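Local coordinates for SmhB (Serratia marcescens, PDB 6ZZ5), which is the B component of the tripartite alpha-pore-forming toxin Smh, with which the bacterium is thought to perforate target-cell membranes, and is captured here in its soluble form, at residues D137-Q142 and I260-R265; I169-I173 and S236-R240; S208-M213 and V256-I260. One frame throughout, in Å; residues are numbered along the deposited sequence.

Interaction 1. Residues D137-Q142 and I260-R265; sequences DSNNYQ and IGSGYR
Ser138 CA and the carbonyl carbon of Asp137 lie over one face of the Tyr264 ring, the former in a CH-pi contact at 4.1 Å from the centroid. The neighbouring Tyr141 ring meets Tyr264 obliquely, planes 52° apart, its CB touching Tyr264 CD2. Having CG anti to the backbone N (chi1 176°), Tyr141 reaches across to helix 252-300, where CE2 comes within 3.2 Å of Gly261 CA and OH within 3.4 Å of Ile260 CG2; that hydroxyl is hydrogen-bonded to the Ala257 carbonyl O. Gln142 OE1 stands in the plane of the Tyr141 ring, at its edge, and also at the edge of the Arg265 guanidinium. There it accepts a straight (178°) but long and weak bond of 3.3 Å from Arg265 NE, with amide and guanidinium nearly perpendicular. Water 1 links the same pair, accepting from Gln142 NE2 at 3.2 Å and from Arg265 NH2 at 3.3 Å. Arg265 NH1 turns instead to a salt bridge with Asp167 of helix 156-184. Aromatic packing on one side and a polar clasp facing helix 156-184 on the other join two long antiparallel helices of the bundle expected of the HBL family and reminiscent of ClyA-type toxins.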
# COMPACT_ATOMS: atom_id res chain seq x y z
N ASP A 137 -15.64 -8.93 -6.51
CA ASP A 137 -15.23 -10.33 -6.23
C ASP A 137 -15.32 -10.57 -4.71
O ASP A 137 -15.82 -11.62 -4.33
CB ASP A 137 -13.86 -10.73 -6.84
CG ASP A 137 -13.85 -10.88 -8.35
OD1 ASP A 137 -14.93 -10.96 -8.96
OD2 ASP A 137 -12.77 -10.81 -8.91
N SER A 138 -14.84 -9.67 -3.85
CA SER A 138 -14.84 -9.90 -2.39
C SER A 138 -16.30 -9.93 -1.89
O SER A 138 -16.58 -10.75 -1.00
CB SER A 138 -14.01 -8.87 -1.62
OG SER A 138 -14.57 -7.60 -1.79
N ASN A 139 -17.21 -9.16 -2.49
CA ASN A 139 -18.63 -9.19 -2.06
C ASN A 139 -19.27 -10.52 -2.49
O ASN A 139 -19.98 -11.13 -1.67
CB ASN A 139 -19.44 -7.97 -2.47
CG ASN A 139 -19.14 -6.81 -1.52
OD1 ASN A 139 -19.81 -6.72 -0.49
ND2 ASN A 139 -18.20 -5.92 -1.88
N ASN A 140 -19.06 -10.94 -3.74
CA ASN A 140 -19.62 -12.24 -4.21
C ASN A 140 -19.07 -13.41 -3.37
O ASN A 140 -19.85 -14.29 -3.07
CB ASN A 140 -19.44 -12.43 -5.72
CG ASN A 140 -20.50 -11.66 -6.46
OD1 ASN A 140 -21.70 -11.86 -6.25
ND2 ASN A 140 -20.11 -10.74 -7.31
N TYR A 141 -17.80 -13.35 -2.96
CA TYR A 141 -17.14 -14.39 -2.13
C TYR A 141 -17.96 -14.61 -0.86
O TYR A 141 -18.13 -15.76 -0.45
CB TYR A 141 -15.67 -14.09 -1.82
CG TYR A 141 -15.07 -15.12 -0.88
CD1 TYR A 141 -14.48 -16.26 -1.37
CD2 TYR A 141 -15.27 -15.02 0.49
CE1 TYR A 141 -14.05 -17.26 -0.51
CE2 TYR A 141 -14.85 -16.01 1.37
CZ TYR A 141 -14.24 -17.14 0.86
OH TYR A 141 -13.77 -18.11 1.70
N GLN A 142 -18.44 -13.55 -0.20
CA GLN A 142 -19.17 -13.70 1.09
C GLN A 142 -20.40 -14.59 0.92
O GLN A 142 -20.75 -15.26 1.87
CB GLN A 142 -19.60 -12.34 1.65
CG GLN A 142 -18.44 -11.53 2.21
CD GLN A 142 -17.63 -12.30 3.24
OE1 GLN A 142 -16.45 -12.51 3.07
NE2 GLN A 142 -18.27 -12.73 4.30
N ILE A 260 -10.85 -16.43 5.09
CA ILE A 260 -10.49 -16.11 3.70
C ILE A 260 -11.31 -14.91 3.24
O ILE A 260 -10.72 -14.05 2.58
CB ILE A 260 -10.63 -17.34 2.80
CG1 ILE A 260 -9.47 -18.30 3.11
CG2 ILE A 260 -10.63 -16.97 1.35
CD1 ILE A 260 -9.73 -19.67 2.70
N GLY A 261 -12.61 -14.86 3.58
CA GLY A 261 -13.49 -13.74 3.25
C GLY A 261 -12.96 -12.42 3.82
O GLY A 261 -12.95 -11.41 3.10
N SER A 262 -12.52 -12.41 5.07
CA SER A 262 -11.97 -11.20 5.73
C SER A 262 -10.69 -10.82 4.99
O SER A 262 -10.51 -9.65 4.79
CB SER A 262 -11.69 -11.39 7.19
OG SER A 262 -12.89 -11.72 7.87
N GLY A 263 -9.90 -11.82 4.54
CA GLY A 263 -8.67 -11.58 3.78
C GLY A 263 -8.98 -10.96 2.42
O GLY A 263 -8.22 -10.10 1.98
N TYR A 264 -10.04 -11.41 1.76
CA TYR A 264 -10.43 -10.95 0.43
C TYR A 264 -10.94 -9.50 0.58
O TYR A 264 -10.53 -8.61 -0.22
CB TYR A 264 -11.44 -11.92 -0.18
CG TYR A 264 -11.48 -12.05 -1.68
CD1 TYR A 264 -10.97 -11.09 -2.52
CD2 TYR A 264 -12.02 -13.18 -2.26
CE1 TYR A 264 -10.99 -11.23 -3.89
CE2 TYR A 264 -11.98 -13.37 -3.64
CZ TYR A 264 -11.48 -12.39 -4.46
OH TYR A 264 -11.44 -12.54 -5.80
N ARG A 265 -11.79 -9.25 1.57
CA ARG A 265 -12.30 -7.88 1.84
C ARG A 265 -11.14 -6.98 2.22
O ARG A 265 -11.13 -5.85 1.76
CB ARG A 265 -13.45 -7.91 2.86
CG ARG A 265 -14.72 -8.39 2.13
CD ARG A 265 -16.05 -8.38 2.92
NE ARG A 265 -15.91 -9.38 3.98
CZ ARG A 265 -15.60 -9.13 5.25
NH1 ARG A 265 -15.42 -7.88 5.63
NH2 ARG A 265 -15.50 -10.15 6.10
O HOH W 1 -15.78 -13.43 6.24

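Interaction 2. Residues I169-I173 and S236-R240; sequences INAAI and SLSAR
Ile173 and Ser236 form the close-packed part of this contact; the axes of the two antiparallel segments approach to 9.2 Å. Ile173 CG1 presses on Ser236 OG at 3.5 Å, a small side chain that lets the two backbones approach; its hydroxyl also has a weak bond back to the carbonyl of Leu233 in its own helix. The other branch, Ile173 CG2, meets Leu237 CD2 at 3.9 Å, the two side chains crossing at about a right angle. With CG1 anti to its carbonyl carbon (chi1 -64°), Ile173 carries CD1 over one face of the Arg240 guanidinium, toward the rim, 3.7 Å from Arg240 CZ. Leu237 and Arg240 are in turn covered by helix 349-359, through Ala350, Val353 and Ile349.

Nearer solvent, Ile169 CD1 still rests closely on Ala239 CB, at 3.6 Å, and its CG2 lies beside Arg240 CB, though both Ile169 and Ala239 remain partly exposed. The fit is looser at exposed Ala172, whose CB is 4.3 Å from Ser236 CB, and on the Asn170 side. There Asn170 OD1 is 3.7 Å from Arg240 NH1, and water 2 spans the pair, 2.8 Å from Arg240 NH1; its approach to Asn170 OD1 is too short for the details of that bond to be trusted. Arg240 NH1 also donates to the carbonyl of Gly214, in the loop ahead of strand 216-221.

No direct hydrogen bond joins the two segments. Helices 156-184 and 230-245, which precede and follow the strands 191-196 and 216-221 in the chain, are held here by aliphatic contact, while the buried arginine end is probably kept in position by a backbone carbonyl and a water, its apolar stem and one guanidinium face serving as packing surface.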
# COMPACT_ATOMS: atom_id res chain seq x y z
N ILE A 169 -11.44 -5.04 14.22
CA ILE A 169 -10.03 -5.18 14.65
C ILE A 169 -9.11 -4.95 13.44
O ILE A 169 -8.03 -4.41 13.67
CB ILE A 169 -9.70 -6.48 15.38
CG1 ILE A 169 -8.45 -6.29 16.22
CG2 ILE A 169 -9.60 -7.63 14.39
CD1 ILE A 169 -8.54 -5.21 17.31
N ASN A 170 -9.54 -5.32 12.22
CA ASN A 170 -8.74 -5.11 10.99
C ASN A 170 -8.48 -3.62 10.81
O ASN A 170 -7.38 -3.27 10.36
CB ASN A 170 -9.36 -5.74 9.74
CG ASN A 170 -9.08 -7.21 9.63
OD1 ASN A 170 -8.14 -7.70 10.24
ND2 ASN A 170 -9.93 -7.94 8.91
N ALA A 171 -9.42 -2.74 11.16
CA ALA A 171 -9.20 -1.29 11.12
C ALA A 171 -8.01 -0.89 12.00
O ALA A 171 -7.21 -0.06 11.61
CB ALA A 171 -10.47 -0.56 11.53
N ALA A 172 -7.92 -1.43 13.20
CA ALA A 172 -6.83 -1.14 14.15
C ALA A 172 -5.51 -1.68 13.58
O ALA A 172 -4.48 -1.05 13.65
CB ALA A 172 -7.19 -1.74 15.49
N ILE A 173 -5.51 -2.88 13.06
CA ILE A 173 -4.27 -3.52 12.55
C ILE A 173 -3.79 -2.70 11.36
O ILE A 173 -2.59 -2.33 11.33
CB ILE A 173 -4.49 -4.99 12.15
CG1 ILE A 173 -4.87 -5.81 13.39
CG2 ILE A 173 -3.22 -5.54 11.47
CD1 ILE A 173 -5.28 -7.24 13.07
N SER A 236 -2.75 -5.23 18.52
CA SER A 236 -3.84 -5.47 17.54
C SER A 236 -3.75 -6.89 16.98
O SER A 236 -4.79 -7.49 16.82
CB SER A 236 -3.89 -4.38 16.49
OG SER A 236 -2.72 -4.27 15.67
N LEU A 237 -2.56 -7.41 16.67
CA LEU A 237 -2.46 -8.82 16.14
C LEU A 237 -2.97 -9.81 17.20
O LEU A 237 -3.67 -10.73 16.86
CB LEU A 237 -1.01 -9.14 15.78
CG LEU A 237 -0.35 -8.29 14.73
CD1 LEU A 237 1.05 -8.83 14.45
CD2 LEU A 237 -1.17 -8.24 13.44
N SER A 238 -2.59 -9.66 18.45
CA SER A 238 -3.08 -10.53 19.56
C SER A 238 -4.60 -10.35 19.72
O SER A 238 -5.29 -11.32 20.02
CB SER A 238 -2.38 -10.25 20.84
OG SER A 238 -1.05 -10.71 20.73
N ALA A 239 -5.09 -9.10 19.58
CA ALA A 239 -6.54 -8.82 19.69
C ALA A 239 -7.27 -9.67 18.63
O ALA A 239 -8.29 -10.30 18.97
CB ALA A 239 -6.79 -7.33 19.56
N ARG A 240 -6.79 -9.68 17.38
CA ARG A 240 -7.48 -10.46 16.32
C ARG A 240 -7.50 -11.94 16.71
O ARG A 240 -8.53 -12.63 16.57
CB ARG A 240 -6.79 -10.26 14.96
CG ARG A 240 -7.40 -11.14 13.87
CD ARG A 240 -6.92 -10.80 12.45
NE ARG A 240 -5.47 -10.97 12.40
CZ ARG A 240 -4.66 -10.51 11.47
NH1 ARG A 240 -5.13 -9.86 10.45
NH2 ARG A 240 -3.36 -10.70 11.57
O HOH W 2 -7.72 -10.01 9.35

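Interaction 3. Residues S208-M213 and V256-I260; sequences STPVVM and VASQI
From Thr209 to Met213 the chain lies alongside helix 252-300 and advances in the same direction, extended through Val211 and then kinked at Val212, so that Val211 and Met213 both direct their side chains at the helix. Val211 fits among Val256 and, one turn on, Gln259 and Ile260. Its CG1, anti to the backbone N (chi1 177°), lies against Gln259 CB and 4.0 Å from Ile260 CG1. Val211 CG2 leans on Val256 CG1 and also approaches Gln259 OE1, with 3.5 Å between Val211 CG2 and Gln259 OE1. Val256 spreads the contact backward, its CG2 being 3.5 Å from the carbonyl O of Thr209.

This loop connects strands 191-196 and 216-221, which are neighbours in the small mixed sheet; the sheet is consistent with the beta-containing head that ClyA-type toxins carry beside their helical bundle. The loop is thus laid on the bundle rather than projecting from it. Gln32 pins it from another side, accepting from Val212 N and Met213 N and donating to Pro210 O, and Val211 is hydrogen-bonded through its backbone to Val199.

Met213 reaches toward the helix with an extended chain and bends at its last torsion (chi3 -39°), which brings CE to 3.7 Å from Ile260 CG2 and places SD near the Ile260 carbonyl. No direct hydrogen bond crosses the contact; two waters do that work. Water 4 donates to Met213 O at 2.6 Å and to Gln259 O at 2.9 Å. Water 3 accepts from Val211 N at 3.0 Å and gives a weak bond to Gln259 OE1 at 3.3 Å.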
# COMPACT_ATOMS: atom_id res chain seq x y z
N SER A 208 -8.71 -28.18 9.77
CA SER A 208 -8.80 -26.69 9.61
C SER A 208 -7.51 -26.13 8.94
O SER A 208 -6.45 -26.14 9.57
CB SER A 208 -9.07 -26.06 10.96
OG SER A 208 -9.82 -24.88 10.82
N THR A 209 -7.60 -25.61 7.72
CA THR A 209 -6.47 -24.98 6.98
C THR A 209 -6.06 -23.67 7.65
O THR A 209 -6.93 -22.85 7.94
CB THR A 209 -6.91 -24.71 5.53
OG1 THR A 209 -7.20 -25.99 4.97
CG2 THR A 209 -5.88 -23.99 4.69
N PRO A 210 -4.77 -23.37 7.85
CA PRO A 210 -4.36 -22.10 8.45
C PRO A 210 -4.59 -21.02 7.39
O PRO A 210 -4.33 -21.30 6.22
CB PRO A 210 -2.86 -22.21 8.67
CG PRO A 210 -2.40 -23.28 7.67
CD PRO A 210 -3.59 -24.21 7.53
N VAL A 211 -5.02 -19.85 7.82
CA VAL A 211 -5.28 -18.72 6.90
C VAL A 211 -4.28 -17.62 7.20
O VAL A 211 -4.33 -17.02 8.28
CB VAL A 211 -6.75 -18.27 6.97
CG1 VAL A 211 -7.03 -17.07 6.09
CG2 VAL A 211 -7.66 -19.42 6.57
N VAL A 212 -3.40 -17.37 6.24
CA VAL A 212 -2.36 -16.32 6.34
C VAL A 212 -2.83 -15.10 5.53
O VAL A 212 -2.15 -14.12 5.52
CB VAL A 212 -0.99 -16.84 5.86
CG1 VAL A 212 -0.55 -18.06 6.63
CG2 VAL A 212 -0.97 -17.20 4.39
N MET A 213 -3.92 -15.18 4.82
CA MET A 213 -4.46 -14.08 4.00
C MET A 213 -4.83 -12.91 4.92
O MET A 213 -5.63 -13.10 5.83
CB MET A 213 -5.71 -14.53 3.27
CG MET A 213 -5.98 -13.71 2.06
SD MET A 213 -7.38 -14.37 1.08
CE MET A 213 -7.02 -16.08 1.28
N VAL A 256 -12.59 -21.10 8.63
CA VAL A 256 -11.62 -20.99 7.52
C VAL A 256 -12.24 -20.15 6.39
O VAL A 256 -11.57 -19.21 5.91
CB VAL A 256 -11.16 -22.38 7.08
CG1 VAL A 256 -10.35 -22.31 5.81
CG2 VAL A 256 -10.38 -23.07 8.20
N ALA A 257 -13.46 -20.45 5.96
CA ALA A 257 -14.11 -19.73 4.84
C ALA A 257 -14.22 -18.24 5.22
O ALA A 257 -13.96 -17.37 4.34
CB ALA A 257 -15.45 -20.30 4.54
N SER A 258 -14.58 -17.98 6.47
CA SER A 258 -14.82 -16.60 7.00
C SER A 258 -13.48 -15.85 6.98
O SER A 258 -13.46 -14.65 6.61
CB SER A 258 -15.34 -16.65 8.42
OG SER A 258 -15.48 -15.33 8.95
N GLN A 259 -12.42 -16.52 7.41
CA GLN A 259 -11.08 -15.92 7.49
C GLN A 259 -10.61 -15.57 6.06
O GLN A 259 -10.10 -14.47 5.85
CB GLN A 259 -10.11 -16.84 8.21
CG GLN A 259 -10.35 -16.89 9.71
CD GLN A 259 -9.61 -18.00 10.41
OE1 GLN A 259 -8.94 -18.80 9.76
NE2 GLN A 259 -9.73 -18.08 11.72
N ILE A 260 -10.85 -16.43 5.09
CA ILE A 260 -10.49 -16.11 3.70
C ILE A 260 -11.31 -14.91 3.24
O ILE A 260 -10.72 -14.05 2.58
CB ILE A 260 -10.63 -17.34 2.80
CG1 ILE A 260 -9.47 -18.30 3.11
CG2 ILE A 260 -10.63 -16.97 1.35
CD1 ILE A 260 -9.73 -19.67 2.70
O HOH W 3 -5.83 -19.48 10.69
O HOH W 4 -7.83 -13.34 7.25

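In the fold
Interactions 1 and 3 share helix 252-300 and the residue Ile260, which touches Tyr141 of helix 99-151 in one and the loop 208-213 in the other; their centres are about 11 Å apart. The hydrogen bond from Tyr141 to Ala257 O links the two, and Met213 packs against Gly263. Both are buried. Interaction 2 is only partly buried and meets interaction 1 where Asn170 touches Ser262. Aromatic rings and a direct, if weak, amide-guanidinium bond mark interaction 1. In the other two, one between helices 156-184 and 230-245, the other between helix 252-300 and the loop joining strands 191-196 and 216-221, packing is aliphatic and polar links run through water alone.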